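PDB 3BJE: nucleoside phosphorylase, putative from Trypanosoma brucei, which catalyses the reversible phosphorolysis of uridine, giving uracil and ribose 1-phosphate, and works as a homodimer. Local coordinates for residues 37-42 against 108-113; 162-167 against 242-247. All coordinates share one frame; numbering follows the deposited sequence.

Overall arrangement
From the N-terminal side, the chain first passes through 37-42, a loop with a short 3-10 turn ahead of strand 45-49. Contact 1 closes when helix 97-112 ends against this loop, after 65 intervening residues that include strands 69-73, 76-83 and 86-92. Contact 2 opens later, on strand 161-169, and closes after 74 intervening residues, when strand 239-246 pairs beside it; helices 186-198 and 213-228 lie within that loop. The two contacts follow in series, neither nested nor crossed. The centres of contact 1 and contact 2 are about 28 Å apart, their nearest atoms about 19 Å apart. Contact 1 ties the N-terminal loop to a helix end, whereas contact 2 joins two central strands.

Contact 1. Residues 37-42 against 108-113; sequences CKSDEL and HALKEY
Two peptide carbonyls, of Leu110 and Leu42, each take a side-chain donor from across the contact, and from different directions. Ser39 OG donates to Leu110 O at 2.7 Å, lying in the carbonyl plane on a lone pair. Lys111 NZ also reaches Leu42 O at 2.7 Å, but from above the plane, 40° out of it. The motif is a 3-10 turn, residues 39-41, in the loop just before strand 45-49, packed on the last turn of helix 97-112 of this nucleoside phosphorylase fold. At the helix end, the His108 ring has Glu112 OE2 in plane at its edge, while Trp120 meets the Tyr113 ring edge-to-face.

Two waters and Lys111 add to the direct Ser39 bond. One water donates to Ser39 OG and to Tyr113 O; another donates to Ser39 O and accepts from Lys111 NZ. The ammonium thus meets Leu42 O, a water and Asp44, the last as a salt bridge. Its chain bends at chi2 (-76°) and then runs extended, which brings Lys111 CE within 3.9 Å of Leu42 CG as the two side chains cross obliquely. The turn has its own brace: Lys38 N donates to Glu41 OE1 at 3.0 Å on the anti side, and Lys38 NZ forms a salt bridge with Glu41 OE2.

Leu110 supplies the apolar centre. Its CB meets Leu42 CD2 at 3.9 Å, the two side chains crossing at about a right angle, and Leu42 packs onward against Thr89 and Ile91 of strand 86-92. The Leu110 methyls close over the Cys37 carbonyl: Cys37 O is buried without a polar partner, with CD2 of Leu110 3.2 Å away and CD1 of Leu110 3.5 Å away.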
ATOM      1  N   CYS A  37      -7.881  17.673  -2.027  1.00 22.77           N
ATOM      2  CA  CYS A  37      -8.450  18.561  -1.025  1.00 22.10           C
ATOM      3  C   CYS A  37      -7.612  19.828  -0.990  1.00 21.53           C
ATOM      4  O   CYS A  37      -6.403  19.778  -1.223  1.00 22.47           O
ATOM      5  CB  CYS A  37      -8.409  17.856   0.326  1.00 24.62           C
ATOM      6  SG  CYS A  37      -9.165  18.741   1.671  1.00 24.44           S
ATOM      7  N   LYS A  38      -8.261  20.968  -0.755  1.00 21.83           N
ATOM      8  CA  LYS A  38      -7.567  22.258  -0.672  1.00 22.51           C
ATOM      9  C   LYS A  38      -7.395  22.606   0.794  1.00 19.38           C
ATOM     10  O   LYS A  38      -8.125  22.083   1.635  1.00 18.93           O
ATOM     11  CB  LYS A  38      -8.385  23.350  -1.378  1.00 22.96           C
ATOM     12  CG  LYS A  38      -8.849  22.967  -2.768  1.00 26.83           C
ATOM     13  CD  LYS A  38      -9.435  24.160  -3.513  1.00 29.92           C
ATOM     14  CE  LYS A  38     -10.045  23.732  -4.841  1.00 38.30           C
ATOM     15  NZ  LYS A  38     -11.369  23.075  -4.639  1.00 45.51           N
ATOM     16  N   SER A  39      -6.458  23.498   1.119  1.00 19.90           N
ATOM     17  CA  SER A  39      -6.184  23.821   2.532  1.00 19.67           C
ATOM     18  C   SER A  39      -7.456  24.172   3.309  1.00 19.96           C
ATOM     19  O   SER A  39      -7.662  23.696   4.427  1.00 21.27           O
ATOM     20  CB  SER A  39      -5.203  24.977   2.662  1.00 21.99           C
ATOM     21  OG  SER A  39      -3.906  24.619   2.212  1.00 24.72           O
ATOM     22  N   ASP A  40      -8.304  25.007   2.712  1.00 20.07           N
ATOM     23  CA  ASP A  40      -9.466  25.521   3.434  1.00 20.86           C
ATOM     24  C   ASP A  40     -10.618  24.525   3.528  1.00 19.94           C
ATOM     25  O   ASP A  40     -11.635  24.820   4.151  1.00 21.66           O
ATOM     26  CB  ASP A  40      -9.935  26.892   2.898  1.00 24.15           C
ATOM     27  CG  ASP A  40     -10.549  26.846   1.498  1.00 29.44           C
ATOM     28  OD1 ASP A  40     -10.621  25.783   0.850  1.00 34.90           O
ATOM     29  OD2 ASP A  40     -10.969  27.932   1.032  1.00 37.13           O
ATOM     30  N   GLU A  41     -10.449  23.357   2.912  1.00 17.38           N
ATOM     31  CA  GLU A  41     -11.445  22.287   2.954  1.00 19.61           C
ATOM     32  C   GLU A  41     -11.145  21.187   3.953  1.00 20.27           C
ATOM     33  O   GLU A  41     -11.953  20.297   4.111  1.00 21.31           O
ATOM     34  CB  GLU A  41     -11.563  21.633   1.587  1.00 19.85           C
ATOM     35  CG  GLU A  41     -12.081  22.574   0.547  1.00 21.48           C
ATOM     36  CD  GLU A  41     -12.122  21.962  -0.842  1.00 25.10           C
ATOM     37  OE1 GLU A  41     -11.239  21.142  -1.173  1.00 25.52           O
ATOM     38  OE2 GLU A  41     -13.052  22.320  -1.593  1.00 26.37           O
ATOM     39  N   LEU A  42      -9.983  21.244   4.602  1.00 16.50           N
ATOM     40  CA  LEU A  42      -9.524  20.174   5.477  1.00 17.29           C
ATOM     41  C   LEU A  42      -9.602  20.631   6.933  1.00 18.66           C
ATOM     42  O   LEU A  42      -9.019  21.654   7.288  1.00 19.09           O
ATOM     43  CB  LEU A  42      -8.081  19.824   5.121  1.00 18.40           C
ATOM     44  CG  LEU A  42      -7.405  18.732   5.956  1.00 19.27           C
ATOM     45  CD1 LEU A  42      -8.158  17.430   5.789  1.00 17.29           C
ATOM     46  CD2 LEU A  42      -5.941  18.615   5.514  1.00 21.02           C
ATOM     47  N   HIS A 108       0.103  17.263   5.665  1.00 15.94           N
ATOM     48  CA  HIS A 108       1.163  18.174   6.139  1.00 15.74           C
ATOM     49  C   HIS A 108       1.300  19.409   5.274  1.00 16.40           C
ATOM     50  O   HIS A 108       1.298  20.524   5.805  1.00 17.75           O
ATOM     51  CB  HIS A 108       2.491  17.422   6.266  1.00 16.76           C
ATOM     52  CG  HIS A 108       3.610  18.250   6.803  1.00 16.09           C
ATOM     53  ND1 HIS A 108       3.465  19.042   7.919  1.00 17.28           N
ATOM     54  CD2 HIS A 108       4.888  18.416   6.380  1.00 18.23           C
ATOM     55  CE1 HIS A 108       4.609  19.667   8.156  1.00 19.47           C
ATOM     56  NE2 HIS A 108       5.485  19.310   7.234  1.00 16.98           N
ATOM     57  N   ALA A 109       1.350  19.215   3.957  1.00 15.81           N
ATOM     58  CA  ALA A 109       1.412  20.335   3.029  1.00 17.19           C
ATOM     59  C   ALA A 109       0.140  21.195   3.067  1.00 17.44           C
ATOM     60  O   ALA A 109       0.205  22.426   3.080  1.00 18.98           O
ATOM     61  CB  ALA A 109       1.698  19.824   1.591  1.00 17.59           C
ATOM     62  N   LEU A 110      -1.028  20.561   3.104  1.00 15.97           N
ATOM     63  CA  LEU A 110      -2.264  21.340   3.173  1.00 16.34           C
ATOM     64  C   LEU A 110      -2.362  22.210   4.434  1.00 17.94           C
ATOM     65  O   LEU A 110      -2.890  23.337   4.389  1.00 17.67           O
ATOM     66  CB  LEU A 110      -3.477  20.435   3.047  1.00 18.23           C
ATOM     67  CG  LEU A 110      -3.657  19.806   1.664  1.00 19.23           C
ATOM     68  CD1 LEU A 110      -4.766  18.774   1.720  1.00 21.11           C
ATOM     69  CD2 LEU A 110      -3.980  20.846   0.606  1.00 18.28           C
ATOM     70  N   LYS A 111      -1.854  21.701   5.551  1.00 16.41           N
ATOM     71  CA  LYS A 111      -1.927  22.442   6.806  1.00 16.70           C
ATOM     72  C   LYS A 111      -0.801  23.439   7.004  1.00 18.71           C
ATOM     73  O   LYS A 111      -1.002  24.481   7.636  1.00 19.34           O
ATOM     74  CB  LYS A 111      -1.997  21.479   7.977  1.00 17.16           C
ATOM     75  CG  LYS A 111      -3.373  20.828   8.075  1.00 17.65           C
ATOM     76  CD  LYS A 111      -4.429  21.793   8.649  1.00 18.06           C
ATOM     77  CE  LYS A 111      -5.843  21.278   8.428  1.00 17.97           C
ATOM     78  NZ  LYS A 111      -6.884  22.222   8.919  1.00 19.32           N
ATOM     79  N   GLU A 112       0.392  23.129   6.503  1.00 16.50           N
ATOM     80  CA  GLU A 112       1.574  23.927   6.863  1.00 15.67           C
ATOM     81  C   GLU A 112       2.316  24.585   5.695  1.00 17.12           C
ATOM     82  O   GLU A 112       3.228  25.392   5.925  1.00 19.48           O
ATOM     83  CB  GLU A 112       2.524  23.097   7.713  1.00 15.61           C
ATOM     84  CG  GLU A 112       1.932  22.683   9.040  1.00 19.10           C
ATOM     85  CD  GLU A 112       2.952  22.076   9.976  1.00 20.76           C
ATOM     86  OE1 GLU A 112       3.987  22.742  10.251  1.00 20.56           O
ATOM     87  OE2 GLU A 112       2.702  20.955  10.474  1.00 19.25           O
ATOM     88  N   TYR A 113       1.938  24.279   4.451  1.00 16.43           N
ATOM     89  CA  TYR A 113       2.470  25.036   3.320  1.00 17.19           C
ATOM     90  C   TYR A 113       1.461  26.110   2.933  1.00 19.52           C
ATOM     91  O   TYR A 113       0.333  25.805   2.528  1.00 19.68           O
ATOM     92  CB  TYR A 113       2.817  24.147   2.117  1.00 19.23           C
ATOM     93  CG  TYR A 113       3.517  24.927   1.024  1.00 20.76           C
ATOM     94  CD1 TYR A 113       4.812  25.387   1.200  1.00 23.41           C
ATOM     95  CD2 TYR A 113       2.864  25.247  -0.165  1.00 23.25           C
ATOM     96  CE1 TYR A 113       5.453  26.111   0.214  1.00 24.81           C
ATOM     97  CE2 TYR A 113       3.504  25.982  -1.164  1.00 24.97           C
ATOM     98  CZ  TYR A 113       4.794  26.407  -0.958  1.00 24.08           C
ATOM     99  OH  TYR A 113       5.437  27.141  -1.931  1.00 25.44           O
TER
HETATM  100  O   HOH W   1      -2.462  27.241   1.565  1.00 29.51           O
HETATM  101  O   HOH W   2      -6.670  24.411   6.933  1.00 36.97           O

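Contact 2. Residues 162-167 against 242-247; sequences AVTRHA and GTTATA
Gly242 and Val163 begin the ladder of backbone hydrogen bonds: Gly242 N donates to Val163 O at 3.1 Å, almost in line with that C=O bond. The carbonyl of Gly242 accepts from Arg165 N at 2.9 Å, a nearly straight bond. Further along, Thr244 N donates to His166 O at 3.0 Å. Thr164 thus pairs with Gly242, but Ala167 with Thr244, so residues 165-166 use up one more position than the partner strand: a beta bulge.

Weaker CH contacts lie in the same ladder. Thr243 CA approaches His166 O at 3.2 Å, so this oxygen meets an amide and a CA-H together, and Ala167 CA stands 3.2 Å from Thr244 O.

Among side chains, the hydroxyls of Thr164 and Thr244 meet, OG1 to OG1, at 2.7 Å. In both, OG1 lies beside the backbone N (chi1 -61° in Thr164, -57° in Thr244), which turns the hydroxyls to each other. Thr244 OG1 is also hydrogen-bonded to Asn290 OD1; its side chain is about 8 Å from bound ribose 1-phosphate, near the pocket but not lining it. Around the corner, His166 CB lies 3.7 Å from Thr243 OG1, and Glu286 OE2 bonds both Thr243 OG1 and His166 ND1, probably holding these two groups.

Both bridges are parallel although the short axes of 162-164 and 242-246 stand at 87°, because the chain turns a corner at 165-166. Such a bulged parallel pair fits the curled central sheet of the nucleoside phosphorylase fold.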
ATOM      1  N   ALA A 162     -10.396  -2.787  18.989  1.00 16.42           N
ATOM      2  CA  ALA A 162      -9.035  -2.863  19.493  1.00 16.68           C
ATOM      3  C   ALA A 162      -8.372  -1.489  19.334  1.00 16.77           C
ATOM      4  O   ALA A 162      -8.147  -0.995  18.210  1.00 16.63           O
ATOM      5  CB  ALA A 162      -8.260  -3.929  18.753  1.00 17.96           C
ATOM      6  N   VAL A 163      -8.070  -0.878  20.478  1.00 17.23           N
ATOM      7  CA  VAL A 163      -7.561   0.480  20.544  1.00 17.20           C
ATOM      8  C   VAL A 163      -6.047   0.412  20.688  1.00 15.85           C
ATOM      9  O   VAL A 163      -5.541  -0.293  21.553  1.00 17.80           O
ATOM     10  CB  VAL A 163      -8.181   1.216  21.754  1.00 17.64           C
ATOM     11  CG1 VAL A 163      -7.698   2.669  21.824  1.00 18.73           C
ATOM     12  CG2 VAL A 163      -9.684   1.149  21.675  1.00 15.22           C
ATOM     13  N   THR A 164      -5.335   1.136  19.825  1.00 17.54           N
ATOM     14  CA  THR A 164      -3.879   1.113  19.806  1.00 16.57           C
ATOM     15  C   THR A 164      -3.282   1.956  20.922  1.00 16.47           C
ATOM     16  O   THR A 164      -3.701   3.106  21.107  1.00 16.58           O
ATOM     17  CB  THR A 164      -3.346   1.684  18.472  1.00 15.63           C
ATOM     18  OG1 THR A 164      -3.817   0.867  17.392  1.00 16.87           O
ATOM     19  CG2 THR A 164      -1.804   1.740  18.456  1.00 15.86           C
ATOM     20  N   ARG A 165      -2.373   1.357  21.704  1.00 17.15           N
ATOM     21  CA  ARG A 165      -1.453   2.127  22.532  0.50 14.62           C
ATOM     22  C   ARG A 165      -0.110   2.126  21.800  1.00 15.44           C
ATOM     23  O   ARG A 165       0.172   3.045  21.073  1.00 17.20           O
ATOM     24  CB  ARG A 165      -1.350   1.598  23.966  0.50 14.12           C
ATOM     25  CG  ARG A 165      -0.594   2.562  24.857  0.50 14.43           C
ATOM     26  CD  ARG A 165      -0.441   2.081  26.284  0.50 15.30           C
ATOM     27  NE  ARG A 165      -1.683   2.057  27.065  0.50 15.83           N
ATOM     28  CZ  ARG A 165      -2.275   0.949  27.527  0.50 15.99           C
ATOM     29  NH1 ARG A 165      -1.786  -0.256  27.268  0.50 16.09           N
ATOM     30  NH2 ARG A 165      -3.383   1.044  28.254  0.50 18.06           N
ATOM     31  N   HIS A 166       0.701   1.073  21.941  1.00 15.23           N
ATOM     32  CA  HIS A 166       1.954   0.979  21.182  1.00 14.27           C
ATOM     33  C   HIS A 166       1.720   0.293  19.847  1.00 14.06           C
ATOM     34  O   HIS A 166       0.692  -0.340  19.633  1.00 16.08           O
ATOM     35  CB  HIS A 166       3.019   0.226  21.995  1.00 14.41           C
ATOM     36  CG  HIS A 166       3.363   0.904  23.287  1.00 14.08           C
ATOM     37  ND1 HIS A 166       2.739   0.592  24.474  1.00 15.95           N
ATOM     38  CD2 HIS A 166       4.241   1.900  23.574  1.00 18.35           C
ATOM     39  CE1 HIS A 166       3.222   1.357  25.440  1.00 15.34           C
ATOM     40  NE2 HIS A 166       4.148   2.149  24.927  1.00 16.31           N
ATOM     41  N   ALA A 167       2.675   0.469  18.942  1.00 15.00           N
ATOM     42  CA  ALA A 167       2.613  -0.132  17.618  1.00 16.42           C
ATOM     43  C   ALA A 167       3.951  -0.777  17.268  1.00 16.95           C
ATOM     44  O   ALA A 167       5.007  -0.255  17.603  1.00 14.30           O
ATOM     45  CB  ALA A 167       2.300   0.926  16.586  1.00 15.68           C
ATOM     46  N   GLY A 242      -4.020  -2.190  23.548  1.00 15.67           N
ATOM     47  CA  GLY A 242      -2.755  -2.900  23.498  1.00 16.31           C
ATOM     48  C   GLY A 242      -1.941  -2.554  22.281  1.00 17.11           C
ATOM     49  O   GLY A 242      -2.158  -1.526  21.639  1.00 18.89           O
ATOM     50  N   THR A 243      -1.007  -3.439  21.958  1.00 14.99           N
ATOM     51  CA  THR A 243      -0.072  -3.180  20.884  1.00 15.61           C
ATOM     52  C   THR A 243      -0.647  -3.669  19.564  1.00 16.57           C
ATOM     53  O   THR A 243      -1.163  -4.789  19.468  1.00 16.10           O
ATOM     54  CB  THR A 243       1.286  -3.854  21.184  1.00 14.76           C
ATOM     55  OG1 THR A 243       1.871  -3.243  22.334  1.00 17.53           O
ATOM     56  CG2 THR A 243       2.249  -3.701  20.020  1.00 15.23           C
ATOM     57  N   THR A 244      -0.549  -2.811  18.550  1.00 14.22           N
ATOM     58  CA  THR A 244      -0.981  -3.135  17.200  1.00 16.79           C
ATOM     59  C   THR A 244       0.239  -3.462  16.335  1.00 15.72           C
ATOM     60  O   THR A 244       1.186  -2.661  16.256  1.00 15.43           O
ATOM     61  CB  THR A 244      -1.750  -1.946  16.573  1.00 15.98           C
ATOM     62  OG1 THR A 244      -2.868  -1.623  17.418  1.00 16.56           O
ATOM     63  CG2 THR A 244      -2.214  -2.280  15.126  1.00 15.52           C
ATOM     64  N   ALA A 245       0.238  -4.627  15.685  1.00 14.21           N
ATOM     65  CA  ALA A 245       1.292  -4.989  14.734  1.00 16.41           C
ATOM     66  C   ALA A 245       0.827  -4.683  13.322  1.00 16.19           C
ATOM     67  O   ALA A 245      -0.220  -5.164  12.892  1.00 16.49           O
ATOM     68  CB  ALA A 245       1.639  -6.475  14.874  1.00 15.27           C
ATOM     69  N   THR A 246       1.594  -3.873  12.610  1.00 16.04           N
ATOM     70  CA  THR A 246       1.248  -3.469  11.266  1.00 15.12           C
ATOM     71  C   THR A 246       2.129  -4.155  10.212  1.00 15.70           C
ATOM     72  O   THR A 246       3.352  -4.171  10.306  1.00 16.29           O
ATOM     73  CB  THR A 246       1.368  -1.945  11.105  1.00 16.32           C
ATOM     74  OG1 THR A 246       0.488  -1.299  12.032  1.00 16.43           O
ATOM     75  CG2 THR A 246       1.052  -1.465   9.653  1.00 13.97           C
ATOM     76  N   ALA A 247       1.449  -4.668   9.187  1.00 13.94           N
ATOM     77  CA  ALA A 247       2.037  -5.511   8.165  1.00 15.25           C
ATOM     78  C   ALA A 247       2.100  -4.811   6.818  1.00 16.04           C
ATOM     79  O   ALA A 247       1.308  -3.893   6.528  1.00 18.11           O
ATOM     80  CB  ALA A 247       1.189  -6.778   8.007  1.00 15.92           C
TER